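Local coordinates for protein sugar kinase, pfkB family (Thermotoga maritima, PDB 2AJR) that probably phosphorylates a sugar substrate with ATP, as a phosphofructokinase-like member of the pfkB (ribokinase-type) carbohydrate kinase family, and binds a magnesium ion, at residues I59-L64 and Y275-V280; T71-G76 and N134-R139; Q183-L188 and A210-V215; G253-R258 and N289-A294. All blocks are in the same frame, centred on the assembly; numbering follows the deposited sequence.

Contact 1. Residues I59-L64 and Y275-V280; sequences IALSKL and YVAGMV
Leu61 and Ala60 on helix 53-63 meet Ala277 and Val280 on helix 271-286, a helix-helix packing inside the α/β core of this ribokinase-type fold. Measured over the short segments, the axes approach to 8.9 Å and cross at -48°, with the two helices running in broadly the same direction. The nearest CA atoms are those of Leu61 and Ala277, 5.8 Å apart. Two alanines turn their CB atoms toward the opposite helix where the backbones come close, and Leu61 and Val280 pack beside them. Leu61 can be traced outward. Its CB and CG have no close neighbour across the interface and serve as a spacer. Its CG stands anti to the carbonyl carbon (chi1 -70°) and CD1 continues anti to CA, an extended shape that carries both methyls across to the second helix. There the branch divides the work: CD1 grazes Val280 CG1 at 4.1 Å, whereas CD2 sits 4.0 Å from Val280 CB. The Leu61 and Val280 side chains cross at about a right angle. Beyond the pair, Val280 leans on Cys149, Val151 and Phe180, so its helix is seated against the central sheet, while Ala60 also touches Met312 and lies about 12 Å, side chain to ion, from the bound magnesium. No hydrogen bond joins the segments; Leu61 CD2 lies 3.4 Å from the backbone carbonyl oxygen of Ala277.

Contact 2. Residues T71-G76 and N134-R139; sequences TGFVGG and NHFLRR
Gly72 and Phe136 bring the two backbones nearest, with CA atoms 7.4 Å apart, at the point where the chain turns a corner within strand 68-75 (Gly72 phi 147°). Into this corner Phe136 projects from helix 130-144. Its CG is anti to the backbone N (chi1 175°), which sends the ring off the helix toward the strand. The leading atom is CE1: it lies 3.5 Å from Thr71 OG1 and 3.7 Å from Thr71 CG2, and the backbone N of Gly72 comes to the ring at its edge, close to the ring plane. The hydroxyl of Thr71 is engaged in a hydrogen bond with Asn96 O, so its touch on the phenyl ring is packing. The contact lies on one face of the large, mainly parallel sheet of the ribokinase-type α/β fold: strand 68-75 runs between strands 14-18 and 93-100, and Phe136 also touches Val17 of strand 14-18. Nearer the base of Phe136, the Phe73 ring arrives crosswise: its CE1 and CZ both approach Phe136 CB, CZ at 3.7 Å. The two rings have centroids 5.4 Å apart and planes inclined by 47°, an oblique aromatic pair. Replacing Phe136 by an alanine would probably open a gap beside Gly72 and Thr71 and leave the Phe73 ring without its aromatic neighbour. Leu19 and, from helix 164-174, Leu168 also touch Phe136, and Arg139 NH1, one helical turn on, makes a weak hydrogen bond to Phe97 O.

Contact 3. Residues Q183-L188 and A210-V215; sequences QTPRLL and ASFLGV
Pro185 and Leu188, on the first turn of helix 185-193, receive the ring of Phe212 from the loop ahead of helix 220-233. Phe212 carries its CG anti to the backbone N (chi1 -179°), which extends the ring from the loop to the helix. Pro185 CB then lies over one ring face, 3.8 Å from the centroid and 19° off the normal, a CH-pi contact. Its closest ring atoms are CG and CD1, so the proline is offset toward the rim at the end of the ring that joins CB. The Pro185 carbonyl oxygen comes within 3.6 Å of Phe212 CE1. On the opposite face lies CD1 of Leu213, the next residue along, at 4.2 Å above the plane and offset toward the rim, so the ring is held between a proline and a leucine. At the far end, Leu188 meets Phe212 CZ with two atoms, CB at 3.7 Å and CD1 at 3.8 Å. With Leu188 CG anti to the carbonyl carbon (chi1 -75°), CD1 joins CB at Phe212 CZ, and the two side chains meet at a slant. Phe212 also opens a type I' beta turn closed by backbone hydrogen bonds in both directions with Val215, each 2.9 Å between N and O, which fixes the backbone from which the ring extends. Glu189 OE2 accepts a hydrogen bond from Leu213 N, a polar tie to the same helix. Helix 185-193 links the adjacent parallel strands 178-182 and 200-201 in a beta-alpha-beta unit; the turn packs beside it, and Phe212 and Leu213 both reach Leu226 of helix 220-233.

Contact 4. Residues G253-R258 and N289-A294; sequences GVWLIR and NFLEMA
The indole of Trp255 carries Leu291 on one face: CD2 stands 3.6 Å from the centroid of the five-membered ring and only 7° off its normal, a CH-pi contact with the methyl almost directly overhead. This is strand-to-helix packing in the α/β sandwich of the ribokinase-type fold, with helix 290-304 lying on the antiparallel part of the large sheet. The ring atoms nearest to Leu291 CD2 are NE1 and CD1 of Trp255, each at 3.7 Å. The other methyl, Leu291 CD1, lies over the root of the ring, 3.9 Å from Trp255 CB and the same from CG. Leu291 CG is anti to the backbone N (chi1 -175°), and this swing off the helix brings both methyls to the tryptophan. Strand alternation then supplies the second pair: Trp255 and Ile257 face the helix, Val254 and Leu256 do not. Ile257 CD1 packs on Ala294, about one helical turn after Leu291, 4.0 Å from its CB. Were Trp255 an alanine, Leu291 would probably lose the flat surface its two methyls rest on, and a gap would open between strand and helix. Val327 and Arg329 on neighbouring strand 325-329 also touch Trp255, and Ala294 touches Val248 on the strand at the other flank. The helix itself starts with an N-cap: Asn289 OD1 accepts from Glu292 N at 3.2 Å, nearly straight at the hydrogen (159°), with the donor tilted from the carbonyl plane of the asparagine.

How the contacts relate
From the N terminus, helix 53-63 opens contact 1 and strand 68-75 follows at once to open contact 2, which closes at helix 130-144. Contact 3 opens and closes next, a short loop between residues 183-188 and 210-215. Contacts 2 and 3 both nest inside the long loop that contact 1 closes at helix 271-286. Contact 4 crosses contact 1: it opens at strand 254-259, before helix 271-286, and closes at helix 290-304, after it. Contacts 1 and 4 also touch, through a probable hydrogen bond from Tyr275 OH to Ala294 O (3.0 Å) and Met279 packing on Met293. Contacts 2 and 4 reach the same large sheet, their centres 34 Å apart.

Contact 1. Residues I59-L64 and Y275-V280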
# COMPACT_ATOMS: atom_id res chain seq x y z
N ILE A 59 1.19 -11.93 -18.99
CA ILE A 59 -0.22 -12.17 -18.68
C ILE A 59 -1.05 -11.96 -19.96
O ILE A 59 -1.80 -12.84 -20.36
CB ILE A 59 -0.72 -11.29 -17.49
CG1 ILE A 59 -0.02 -11.72 -16.19
CG2 ILE A 59 -2.26 -11.38 -17.33
CD1 ILE A 59 -0.01 -10.67 -15.08
N ALA A 60 -0.86 -10.82 -20.62
CA ALA A 60 -1.49 -10.53 -21.92
C ALA A 60 -1.30 -11.66 -22.96
O ALA A 60 -2.27 -12.13 -23.56
CB ALA A 60 -0.95 -9.23 -22.47
N LEU A 61 -0.07 -12.08 -23.18
CA LEU A 61 0.18 -13.16 -24.13
C LEU A 61 -0.55 -14.46 -23.75
O LEU A 61 -1.07 -15.17 -24.63
CB LEU A 61 1.68 -13.39 -24.31
CG LEU A 61 2.43 -12.28 -25.05
CD1 LEU A 61 3.93 -12.55 -25.01
CD2 LEU A 61 1.93 -12.12 -26.48
N SER A 62 -0.61 -14.76 -22.45
CA SER A 62 -1.30 -15.96 -21.97
C SER A 62 -2.78 -15.96 -22.35
O SER A 62 -3.29 -16.97 -22.79
CB SER A 62 -1.14 -16.15 -20.46
OG SER A 62 -2.06 -15.36 -19.74
N LYS A 63 -3.46 -14.82 -22.23
CA LYS A 63 -4.87 -14.73 -22.61
C LYS A 63 -5.07 -15.04 -24.09
O LYS A 63 -6.17 -15.43 -24.50
CB LYS A 63 -5.42 -13.32 -22.36
CG LYS A 63 -5.42 -12.85 -20.90
CD LYS A 63 -6.64 -13.30 -20.12
CE LYS A 63 -6.82 -12.46 -18.83
NZ LYS A 63 -7.63 -11.22 -19.07
N LEU A 64 -4.03 -14.85 -24.88
CA LEU A 64 -4.10 -15.10 -26.32
C LEU A 64 -3.47 -16.43 -26.70
O LEU A 64 -3.20 -16.69 -27.88
CB LEU A 64 -3.41 -13.96 -27.08
CG LEU A 64 -3.95 -12.57 -26.82
CD1 LEU A 64 -3.04 -11.48 -27.43
CD2 LEU A 64 -5.38 -12.47 -27.31
N TYR A 275 -0.76 -3.19 -25.53
CA TYR A 275 -0.24 -2.76 -26.83
C TYR A 275 0.93 -3.64 -27.26
O TYR A 275 0.91 -4.21 -28.34
CB TYR A 275 0.23 -1.31 -26.78
CG TYR A 275 0.20 -0.60 -28.12
CD1 TYR A 275 0.91 -1.08 -29.21
CD2 TYR A 275 -0.56 0.56 -28.29
CE1 TYR A 275 0.88 -0.44 -30.44
CE2 TYR A 275 -0.59 1.21 -29.51
CZ TYR A 275 0.12 0.70 -30.58
OH TYR A 275 0.09 1.34 -31.79
N VAL A 276 1.94 -3.75 -26.40
CA VAL A 276 3.12 -4.53 -26.76
C VAL A 276 2.78 -6.01 -26.96
O VAL A 276 3.24 -6.63 -27.92
CB VAL A 276 4.25 -4.34 -25.72
CG1 VAL A 276 5.39 -5.34 -25.97
CG2 VAL A 276 4.77 -2.93 -25.82
N ALA A 277 1.94 -6.55 -26.08
CA ALA A 277 1.54 -7.96 -26.18
C ALA A 277 0.83 -8.26 -27.50
O ALA A 277 1.04 -9.31 -28.11
CB ALA A 277 0.65 -8.33 -25.04
N GLY A 278 -0.01 -7.33 -27.94
CA GLY A 278 -0.70 -7.47 -29.20
C GLY A 278 0.30 -7.55 -30.33
O GLY A 278 0.20 -8.42 -31.19
N MSE A 279 1.27 -6.65 -30.32
CA MSE A 279 2.32 -6.65 -31.33
C MSE A 279 3.10 -7.95 -31.32
O MSE A 279 3.36 -8.52 -32.38
CB MSE A 279 3.27 -5.47 -31.14
CG MSE A 279 2.64 -4.15 -31.47
SE MSE A 279 3.92 -2.68 -31.53
CE MSE A 279 4.15 -2.50 -33.48
N VAL A 280 3.47 -8.42 -30.13
CA VAL A 280 4.20 -9.68 -30.04
C VAL A 280 3.37 -10.79 -30.67
O VAL A 280 3.86 -11.51 -31.54
CB VAL A 280 4.62 -10.04 -28.59
CG1 VAL A 280 5.42 -11.34 -28.58
CG2 VAL A 280 5.45 -8.93 -28.00

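Contact 2. Residues T71-G76 and N134-R139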
# COMPACT_ATOMS: atom_id res chain seq x y z
N THR A 71 11.18 -13.32 -16.78
CA THR A 71 12.35 -13.15 -15.94
C THR A 71 12.52 -11.72 -15.38
O THR A 71 11.79 -10.81 -15.77
CB THR A 71 13.63 -13.58 -16.68
OG1 THR A 71 14.68 -13.76 -15.72
CG2 THR A 71 14.02 -12.55 -17.72
N GLY A 72 13.48 -11.56 -14.47
CA GLY A 72 13.65 -10.34 -13.68
C GLY A 72 14.17 -10.60 -12.27
O GLY A 72 14.78 -11.64 -12.00
N PHE A 73 13.93 -9.66 -11.36
CA PHE A 73 14.31 -9.84 -9.97
C PHE A 73 13.06 -9.84 -9.11
O PHE A 73 12.18 -9.02 -9.32
CB PHE A 73 15.23 -8.73 -9.50
CG PHE A 73 16.49 -8.60 -10.30
CD1 PHE A 73 17.50 -9.55 -10.18
CD2 PHE A 73 16.68 -7.53 -11.16
CE1 PHE A 73 18.67 -9.44 -10.92
CE2 PHE A 73 17.85 -7.43 -11.90
CZ PHE A 73 18.84 -8.39 -11.78
N VAL A 74 12.97 -10.74 -8.13
CA VAL A 74 11.91 -10.70 -7.15
C VAL A 74 12.56 -10.87 -5.80
O VAL A 74 13.66 -11.41 -5.71
CB VAL A 74 10.89 -11.81 -7.37
CG1 VAL A 74 10.30 -11.71 -8.76
CG2 VAL A 74 11.51 -13.19 -7.11
N GLY A 75 11.88 -10.43 -4.75
CA GLY A 75 12.43 -10.64 -3.42
C GLY A 75 11.45 -10.54 -2.28
O GLY A 75 10.38 -9.97 -2.43
N GLY A 76 11.84 -11.09 -1.14
CA GLY A 76 11.05 -11.01 0.09
C GLY A 76 9.63 -11.55 0.03
O GLY A 76 9.29 -12.38 -0.81
N ASN A 134 24.82 -10.24 -12.27
CA ASN A 134 25.58 -11.25 -13.00
C ASN A 134 24.82 -12.57 -13.14
O ASN A 134 24.76 -13.14 -14.22
CB ASN A 134 26.95 -11.48 -12.37
CG ASN A 134 27.91 -10.34 -12.65
OD1 ASN A 134 27.74 -9.58 -13.62
ND2 ASN A 134 28.93 -10.22 -11.82
N HIS A 135 24.22 -13.02 -12.06
CA HIS A 135 23.42 -14.23 -12.12
C HIS A 135 22.29 -14.03 -13.10
O HIS A 135 21.96 -14.94 -13.85
CB HIS A 135 22.85 -14.57 -10.75
CG HIS A 135 23.87 -15.05 -9.78
ND1 HIS A 135 23.67 -15.01 -8.42
CD2 HIS A 135 25.10 -15.59 -9.97
CE1 HIS A 135 24.73 -15.51 -7.81
NE2 HIS A 135 25.61 -15.87 -8.73
N PHE A 136 21.70 -12.84 -13.11
CA PHE A 136 20.67 -12.55 -14.09
C PHE A 136 21.19 -12.64 -15.53
O PHE A 136 20.53 -13.23 -16.39
CB PHE A 136 20.03 -11.17 -13.87
CG PHE A 136 19.06 -10.82 -14.94
CD1 PHE A 136 17.75 -11.27 -14.88
CD2 PHE A 136 19.46 -10.10 -16.05
CE1 PHE A 136 16.84 -10.99 -15.89
CE2 PHE A 136 18.55 -9.82 -17.07
CZ PHE A 136 17.24 -10.27 -16.99
N LEU A 137 22.34 -12.05 -15.81
CA LEU A 137 22.84 -12.01 -17.21
C LEU A 137 23.13 -13.41 -17.70
O LEU A 137 22.90 -13.75 -18.85
CB LEU A 137 24.11 -11.15 -17.33
CG LEU A 137 23.91 -9.64 -17.12
CD1 LEU A 137 25.26 -8.89 -17.02
CD2 LEU A 137 23.03 -9.10 -18.24
N ARG A 138 23.63 -14.23 -16.78
CA ARG A 138 23.99 -15.60 -17.05
C ARG A 138 22.74 -16.43 -17.41
O ARG A 138 22.78 -17.24 -18.34
CB ARG A 138 24.71 -16.14 -15.82
CG ARG A 138 25.75 -17.21 -16.06
CD ARG A 138 25.12 -18.58 -16.15
NE ARG A 138 25.77 -19.52 -15.26
CZ ARG A 138 25.47 -19.69 -13.97
NH1 ARG A 138 24.52 -18.97 -13.37
NH2 ARG A 138 26.13 -20.57 -13.27
N ARG A 139 21.64 -16.22 -16.70
CA ARG A 139 20.37 -16.89 -17.01
C ARG A 139 19.73 -16.35 -18.26
O ARG A 139 19.07 -17.09 -19.01
CB ARG A 139 19.36 -16.69 -15.90
CG ARG A 139 19.61 -17.46 -14.67
CD ARG A 139 18.33 -17.50 -13.85
NE ARG A 139 18.52 -18.28 -12.64
CZ ARG A 139 17.76 -18.20 -11.56
NH1 ARG A 139 16.73 -17.37 -11.51
NH2 ARG A 139 18.05 -18.95 -10.51

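Contact 3. Residues Q183-L188 and A210-V215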
# COMPACT_ATOMS: atom_id res chain seq x y z
N GLN A 183 10.65 1.44 -22.96
CA GLN A 183 11.33 2.05 -21.81
C GLN A 183 11.36 3.55 -21.92
O GLN A 183 11.13 4.10 -22.98
CB GLN A 183 12.75 1.51 -21.67
CG GLN A 183 12.77 0.04 -21.26
CD GLN A 183 14.15 -0.51 -20.92
OE1 GLN A 183 15.09 -0.40 -21.71
NE2 GLN A 183 14.27 -1.14 -19.75
N THR A 184 11.66 4.21 -20.81
CA THR A 184 11.72 5.66 -20.76
C THR A 184 12.93 6.17 -21.56
O THR A 184 13.88 5.42 -21.83
CB THR A 184 11.80 6.18 -19.29
OG1 THR A 184 13.03 5.75 -18.69
CG2 THR A 184 10.60 5.67 -18.46
N PRO A 185 12.88 7.45 -21.99
CA PRO A 185 13.93 8.02 -22.82
C PRO A 185 15.34 7.79 -22.28
O PRO A 185 16.23 7.39 -23.03
CB PRO A 185 13.60 9.51 -22.82
CG PRO A 185 12.13 9.52 -22.71
CD PRO A 185 11.80 8.42 -21.76
N ARG A 186 15.52 8.04 -20.99
CA ARG A 186 16.83 7.95 -20.37
C ARG A 186 17.41 6.57 -20.58
O ARG A 186 18.54 6.43 -21.02
CB ARG A 186 16.72 8.26 -18.87
CG ARG A 186 18.02 8.75 -18.28
CD ARG A 186 17.81 9.85 -17.23
NE ARG A 186 18.99 10.02 -16.39
CZ ARG A 186 19.35 9.19 -15.40
NH1 ARG A 186 18.61 8.12 -15.10
NH2 ARG A 186 20.45 9.45 -14.70
N LEU A 187 16.62 5.54 -20.30
CA LEU A 187 17.08 4.19 -20.57
C LEU A 187 17.25 3.91 -22.08
O LEU A 187 18.21 3.25 -22.47
CB LEU A 187 16.18 3.15 -19.88
CG LEU A 187 15.98 3.34 -18.36
CD1 LEU A 187 15.19 2.19 -17.73
CD2 LEU A 187 17.29 3.51 -17.62
N LEU A 188 16.37 4.44 -22.93
CA LEU A 188 16.48 4.18 -24.37
C LEU A 188 17.71 4.84 -25.00
O LEU A 188 18.32 4.29 -25.91
CB LEU A 188 15.23 4.65 -25.13
CG LEU A 188 13.97 3.81 -25.00
CD1 LEU A 188 12.86 4.39 -25.85
CD2 LEU A 188 14.27 2.35 -25.41
N ALA A 210 12.47 15.73 -20.31
CA ALA A 210 13.80 15.84 -20.93
C ALA A 210 13.75 15.77 -22.45
O ALA A 210 12.84 15.20 -23.02
CB ALA A 210 14.71 14.73 -20.41
N SER A 211 14.75 16.34 -23.12
CA SER A 211 14.92 16.12 -24.56
C SER A 211 15.36 14.67 -24.79
O SER A 211 15.98 14.05 -23.94
CB SER A 211 15.93 17.10 -25.17
OG SER A 211 17.28 16.73 -24.93
N PHE A 212 15.02 14.14 -25.95
CA PHE A 212 15.28 12.75 -26.25
C PHE A 212 15.86 12.64 -27.65
O PHE A 212 15.25 13.10 -28.61
CB PHE A 212 13.97 11.96 -26.10
CG PHE A 212 14.10 10.48 -26.36
CD1 PHE A 212 15.28 9.80 -26.11
CD2 PHE A 212 13.01 9.76 -26.82
CE1 PHE A 212 15.37 8.43 -26.36
CE2 PHE A 212 13.09 8.39 -27.06
CZ PHE A 212 14.27 7.73 -26.84
N LEU A 213 17.06 12.07 -27.76
CA LEU A 213 17.80 12.00 -29.02
C LEU A 213 17.88 13.35 -29.76
O LEU A 213 17.77 13.41 -30.99
CB LEU A 213 17.19 10.93 -29.94
CG LEU A 213 17.11 9.50 -29.44
CD1 LEU A 213 16.37 8.66 -30.47
CD2 LEU A 213 18.50 8.92 -29.19
N GLY A 214 18.06 14.42 -28.99
CA GLY A 214 18.16 15.76 -29.55
C GLY A 214 16.84 16.45 -29.84
O GLY A 214 16.85 17.59 -30.30
N VAL A 215 15.72 15.79 -29.57
CA VAL A 215 14.38 16.32 -29.86
C VAL A 215 13.70 16.75 -28.58
O VAL A 215 13.58 15.97 -27.64
CB VAL A 215 13.45 15.26 -30.56
CG1 VAL A 215 12.12 15.89 -30.95
CG2 VAL A 215 14.11 14.66 -31.78

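Contact 4. Residues G253-R258 and N289-A294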
# COMPACT_ATOMS: atom_id res chain seq x y z
N GLY A 253 7.97 4.50 -44.40
CA GLY A 253 7.26 5.78 -44.13
C GLY A 253 6.71 5.96 -42.72
O GLY A 253 7.07 5.23 -41.80
N VAL A 254 5.82 6.94 -42.56
CA VAL A 254 5.23 7.28 -41.25
C VAL A 254 3.70 7.31 -41.30
O VAL A 254 3.11 7.96 -42.17
CB VAL A 254 5.74 8.67 -40.72
CG1 VAL A 254 5.24 8.95 -39.30
CG2 VAL A 254 7.28 8.78 -40.78
N TRP A 255 3.06 6.61 -40.36
CA TRP A 255 1.59 6.64 -40.23
C TRP A 255 1.17 7.17 -38.85
O TRP A 255 2.01 7.29 -37.94
CB TRP A 255 1.01 5.26 -40.46
CG TRP A 255 1.24 4.71 -41.83
CD1 TRP A 255 0.34 4.67 -42.86
CD2 TRP A 255 2.44 4.11 -42.32
NE1 TRP A 255 0.91 4.08 -43.95
CE2 TRP A 255 2.20 3.73 -43.65
CE3 TRP A 255 3.70 3.85 -41.76
CZ2 TRP A 255 3.17 3.11 -44.44
CZ3 TRP A 255 4.65 3.24 -42.53
CH2 TRP A 255 4.39 2.87 -43.86
N LEU A 256 -0.12 7.51 -38.71
CA LEU A 256 -0.70 7.97 -37.44
C LEU A 256 -1.97 7.22 -37.20
O LEU A 256 -2.88 7.28 -38.02
CB LEU A 256 -1.00 9.45 -37.49
CG LEU A 256 -1.66 10.08 -36.26
CD1 LEU A 256 -0.84 9.82 -34.99
CD2 LEU A 256 -1.86 11.60 -36.50
N ILE A 257 -2.03 6.52 -36.07
CA ILE A 257 -3.21 5.77 -35.64
C ILE A 257 -3.91 6.61 -34.57
O ILE A 257 -3.27 7.02 -33.58
CB ILE A 257 -2.82 4.39 -35.03
CG1 ILE A 257 -1.93 3.60 -35.99
CG2 ILE A 257 -4.03 3.59 -34.68
CD1 ILE A 257 -1.31 2.38 -35.39
N ARG A 258 -5.21 6.87 -34.76
CA ARG A 258 -5.96 7.67 -33.79
C ARG A 258 -7.18 6.94 -33.29
O ARG A 258 -7.90 6.33 -34.07
CB ARG A 258 -6.48 8.94 -34.43
CG ARG A 258 -5.45 9.91 -34.91
CD ARG A 258 -6.19 11.13 -35.33
NE ARG A 258 -5.32 12.20 -35.76
CZ ARG A 258 -4.90 13.21 -34.99
NH1 ARG A 258 -5.22 13.25 -33.70
NH2 ARG A 258 -4.15 14.17 -35.53
N ASN A 289 4.71 -7.81 -40.52
CA ASN A 289 4.07 -6.68 -41.16
C ASN A 289 3.84 -5.63 -40.08
O ASN A 289 2.96 -5.79 -39.23
CB ASN A 289 2.75 -7.09 -41.82
CG ASN A 289 2.09 -5.94 -42.55
OD1 ASN A 289 1.90 -4.86 -41.99
ND2 ASN A 289 1.72 -6.17 -43.80
N PHE A 290 4.64 -4.58 -40.11
CA PHE A 290 4.78 -3.66 -38.98
C PHE A 290 3.59 -2.74 -38.77
O PHE A 290 3.13 -2.58 -37.65
CB PHE A 290 6.06 -2.85 -39.13
CG PHE A 290 7.30 -3.68 -39.06
CD1 PHE A 290 7.57 -4.44 -37.94
CD2 PHE A 290 8.20 -3.72 -40.12
CE1 PHE A 290 8.72 -5.23 -37.87
CE2 PHE A 290 9.36 -4.49 -40.06
CZ PHE A 290 9.61 -5.25 -38.93
N LEU A 291 3.08 -2.13 -39.82
CA LEU A 291 1.92 -1.27 -39.66
C LEU A 291 0.79 -2.09 -39.07
O LEU A 291 0.18 -1.68 -38.07
CB LEU A 291 1.49 -0.61 -40.97
CG LEU A 291 0.35 0.41 -40.77
CD1 LEU A 291 0.74 1.47 -39.74
CD2 LEU A 291 -0.10 1.06 -42.07
N GLU A 292 0.52 -3.26 -39.65
CA GLU A 292 -0.54 -4.13 -39.11
C GLU A 292 -0.24 -4.61 -37.68
O GLU A 292 -1.16 -4.77 -36.88
CB GLU A 292 -0.82 -5.31 -40.04
CG GLU A 292 -1.34 -4.87 -41.43
CD GLU A 292 -2.76 -4.31 -41.40
OE1 GLU A 292 -3.68 -4.98 -40.91
OE2 GLU A 292 -2.96 -3.19 -41.91
N MSE A 293 1.04 -4.80 -37.34
CA MSE A 293 1.41 -5.05 -35.95
C MSE A 293 1.02 -3.92 -35.03
O MSE A 293 0.41 -4.16 -34.00
CB MSE A 293 2.91 -5.20 -35.80
CG MSE A 293 3.42 -6.59 -35.99
SE MSE A 293 5.33 -6.61 -35.62
CE MSE A 293 5.38 -5.43 -34.17
N ALA A 294 1.39 -2.69 -35.38
CA ALA A 294 1.04 -1.52 -34.58
C ALA A 294 -0.48 -1.35 -34.47
O ALA A 294 -0.99 -0.97 -33.41
CB ALA A 294 1.68 -0.28 -35.14